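Local coordinates for oligopeptide ABC transporter, periplasmic oligopeptide-binding protein, putative (PDB 5IPW), which probably binds oligopeptides in the periplasm and hands them to an ABC transporter for uptake, at residues A[286-291]-A[302-307]. Sequence-based numbering, arbitrary orientation.
Sequences EVILLK and RHIGGL
With CG1 beside the backbone N (chi1 -67°) and the chain extended beyond it, Ile288 sends CD1 to His303 and, with CG2 anti to that N, spreads its other branch to Ile304. Ile304 answers with a doubly bent chain, chi1 -44° and chi2 -50°, which folds its terminal methyl back to the helix it faces although its CB sets off along the flank. The methyls Ile288 CG2 and Ile304 CD1 meet at 3.6 Å. On the other branch, Ile288 CD1 lies 3.7 Å from His303 CB and 3.9 Å from His303 CG, reaching the root of the imidazole at a slant. Arg302 CG sits 3.9 Å above the plane of that ring, over its centre. At the far end of the ring, His303 NE2 is hydrogen-bonded to Asp72, whose other carboxylate oxygen forms a salt bridge with Arg302 NE; this shared carboxylate probably steadies the imidazole's rotation. Helix 285-293 follows strand 276-281 of a mixed sheet, and strand 299-300 then leads into the short helix 304-307, so the contact joins two successive helical elements within the family 5 solute-binding fold. No hydrogen bond links the segments; the closest atom pairs across them are carbon to carbon, and they bury 223 Å² in all. Leu307 adds a looser touch, its CD1 4.5 Å from Leu289 CB. Helix 311-324 extends this packing through Leu317, against which both Leu289 and Ile304 rest, while Val66 of strand 62-67 touches Ile288.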
ATOM      1  N   GLU A 286       5.244  11.777 -21.867  1.00 61.38           N
ATOM      2  CA  GLU A 286       5.356  11.399 -23.272  1.00 59.31           C
ATOM      3  C   GLU A 286       6.757  10.926 -23.639  1.00 54.59           C
ATOM      4  O   GLU A 286       6.907  10.014 -24.439  1.00 56.89           O
ATOM      5  CB  GLU A 286       4.901  12.544 -24.196  1.00 62.47           C
ATOM      6  CG  GLU A 286       3.391  12.780 -24.199  1.00 62.64           C
ATOM      7  CD  GLU A 286       2.875  13.485 -22.954  1.00 66.17           C
ATOM      8  OE1 GLU A 286       3.612  14.315 -22.374  1.00 68.62           O
ATOM      9  OE2 GLU A 286       1.721  13.211 -22.558  1.00 70.34           O
ATOM     10  N   VAL A 287       7.782  11.525 -23.051  1.00 53.35           N
ATOM     11  CA  VAL A 287       9.144  10.996 -23.203  1.00 55.20           C
ATOM     12  C   VAL A 287       9.246   9.595 -22.560  1.00 55.36           C
ATOM     13  O   VAL A 287       9.974   8.728 -23.046  1.00 53.85           O
ATOM     14  CB  VAL A 287      10.200  11.932 -22.577  1.00 55.38           C
ATOM     15  CG1 VAL A 287      11.608  11.375 -22.767  1.00 55.02           C
ATOM     16  CG2 VAL A 287      10.113  13.322 -23.190  1.00 55.85           C
ATOM     17  N   ILE A 288       8.506   9.375 -21.478  1.00 54.72           N
ATOM     18  CA  ILE A 288       8.500   8.080 -20.796  1.00 56.19           C
ATOM     19  C   ILE A 288       7.928   6.993 -21.705  1.00 54.94           C
ATOM     20  O   ILE A 288       8.482   5.896 -21.816  1.00 51.97           O
ATOM     21  CB  ILE A 288       7.700   8.138 -19.471  1.00 57.04           C
ATOM     22  CG1 ILE A 288       8.427   9.030 -18.456  1.00 57.23           C
ATOM     23  CG2 ILE A 288       7.505   6.744 -18.887  1.00 57.27           C
ATOM     24  CD1 ILE A 288       7.598   9.405 -17.244  1.00 57.96           C
ATOM     25  N   LEU A 289       6.820   7.307 -22.359  1.00 53.86           N
ATOM     26  CA  LEU A 289       6.132   6.326 -23.174  1.00 52.86           C
ATOM     27  C   LEU A 289       6.939   5.965 -24.419  1.00 52.92           C
ATOM     28  O   LEU A 289       6.991   4.806 -24.812  1.00 51.24           O
ATOM     29  CB  LEU A 289       4.748   6.839 -23.546  1.00 52.39           C
ATOM     30  CG  LEU A 289       3.751   5.836 -24.126  1.00 53.66           C
ATOM     31  CD1 LEU A 289       3.862   4.448 -23.509  1.00 54.95           C
ATOM     32  CD2 LEU A 289       2.340   6.378 -23.950  1.00 53.33           C
ATOM     33  N   LEU A 290       7.593   6.949 -25.022  1.00 53.86           N
ATOM     34  CA  LEU A 290       8.383   6.691 -26.220  1.00 55.19           C
ATOM     35  C   LEU A 290       9.606   5.833 -25.940  1.00 54.99           C
ATOM     36  O   LEU A 290      10.005   5.033 -26.778  1.00 51.98           O
ATOM     37  CB  LEU A 290       8.815   8.003 -26.878  1.00 57.32           C
ATOM     38  CG  LEU A 290       7.691   8.794 -27.549  1.00 58.77           C
ATOM     39  CD1 LEU A 290       8.234  10.123 -28.040  1.00 59.25           C
ATOM     40  CD2 LEU A 290       7.066   8.018 -28.700  1.00 58.53           C
ATOM     41  N   LYS A 291      10.204   6.012 -24.767  1.00 55.35           N
ATOM     42  CA  LYS A 291      11.393   5.255 -24.398  1.00 53.98           C
ATOM     43  C   LYS A 291      11.017   3.836 -23.986  1.00 50.07           C
ATOM     44  O   LYS A 291      11.729   2.882 -24.301  1.00 46.44           O
ATOM     45  CB  LYS A 291      12.146   5.969 -23.282  1.00 56.54           C
ATOM     46  CG  LYS A 291      12.670   7.333 -23.703  1.00 58.77           C
ATOM     47  CD  LYS A 291      13.502   7.990 -22.615  1.00 60.02           C
ATOM     48  CE  LYS A 291      14.993   7.835 -22.873  1.00 62.83           C
ATOM     49  NZ  LYS A 291      15.495   8.889 -23.801  1.00 63.12           N
ATOM     50  N   ARG A 302       6.620   2.438 -12.456  1.00 53.05           N
ATOM     51  CA  ARG A 302       6.181   3.641 -11.778  1.00 54.48           C
ATOM     52  C   ARG A 302       5.270   4.525 -12.635  1.00 58.06           C
ATOM     53  O   ARG A 302       4.086   4.706 -12.311  1.00 61.95           O
ATOM     54  CB  ARG A 302       7.373   4.436 -11.263  1.00 52.08           C
ATOM     55  CG  ARG A 302       6.953   5.601 -10.390  1.00 51.05           C
ATOM     56  CD  ARG A 302       8.115   6.121  -9.574  1.00 51.35           C
ATOM     57  NE  ARG A 302       7.776   7.340  -8.844  1.00 50.98           N
ATOM     58  CZ  ARG A 302       6.989   7.397  -7.772  1.00 48.27           C
ATOM     59  NH1 ARG A 302       6.421   6.307  -7.288  1.00 48.59           N
ATOM     60  NH2 ARG A 302       6.758   8.561  -7.180  1.00 49.08           N
ATOM     61  N   HIS A 303       5.789   5.076 -13.722  1.00 54.55           N
ATOM     62  CA  HIS A 303       4.949   5.975 -14.518  1.00 52.95           C
ATOM     63  C   HIS A 303       4.216   5.250 -15.624  1.00 55.40           C
ATOM     64  O   HIS A 303       3.170   5.702 -16.068  1.00 61.29           O
ATOM     65  CB  HIS A 303       5.769   7.138 -15.022  1.00 49.30           C
ATOM     66  CG  HIS A 303       6.356   7.935 -13.907  1.00 47.08           C
ATOM     67  ND1 HIS A 303       5.578   8.498 -12.920  1.00 45.06           N
ATOM     68  CD2 HIS A 303       7.639   8.211 -13.581  1.00 45.50           C
ATOM     69  CE1 HIS A 303       6.355   9.120 -12.053  1.00 44.90           C
ATOM     70  NE2 HIS A 303       7.611   8.957 -12.430  1.00 44.85           N
ATOM     71  N   ILE A 304       4.760   4.101 -16.015  1.00 58.43           N
ATOM     72  CA  ILE A 304       4.136   3.182 -16.966  1.00 57.07           C
ATOM     73  C   ILE A 304       2.735   2.750 -16.499  1.00 59.28           C
ATOM     74  O   ILE A 304       1.796   2.715 -17.298  1.00 57.47           O
ATOM     75  CB  ILE A 304       4.993   1.898 -17.153  1.00 54.76           C
ATOM     76  CG1 ILE A 304       6.494   2.199 -17.294  1.00 51.59           C
ATOM     77  CG2 ILE A 304       4.516   1.101 -18.358  1.00 56.43           C
ATOM     78  CD1 ILE A 304       6.841   3.265 -18.304  1.00 51.77           C
ATOM     79  N   GLY A 305       2.614   2.429 -15.208  1.00 63.41           N
ATOM     80  CA  GLY A 305       1.390   1.855 -14.624  1.00 69.02           C
ATOM     81  C   GLY A 305       0.206   2.790 -14.378  1.00 76.78           C
ATOM     82  O   GLY A 305      -0.902   2.322 -14.095  1.00 79.84           O
ATOM     83  N   GLY A 306       0.431   4.101 -14.452  1.00 82.16           N
ATOM     84  CA  GLY A 306      -0.664   5.089 -14.445  1.00 82.42           C
ATOM     85  C   GLY A 306      -1.152   5.392 -15.855  1.00 82.19           C
ATOM     86  O   GLY A 306      -2.344   5.599 -16.083  1.00 77.23           O
ATOM     87  N   LEU A 307      -0.208   5.423 -16.794  1.00 86.38           N
ATOM     88  CA  LEU A 307      -0.502   5.578 -18.214  1.00 90.46           C
ATOM     89  C   LEU A 307      -1.246   4.358 -18.768  1.00 92.81           C
ATOM     90  O   LEU A 307      -2.164   4.505 -19.576  1.00 98.87           O
ATOM     91  CB  LEU A 307       0.794   5.807 -19.008  1.00 92.70           C
ATOM     92  CG  LEU A 307       1.636   7.042 -18.647  1.00 94.35           C
ATOM     93  CD1 LEU A 307       2.934   7.064 -19.444  1.00 94.78           C
ATOM     94  CD2 LEU A 307       0.860   8.337 -18.855  1.00 94.86           C
TER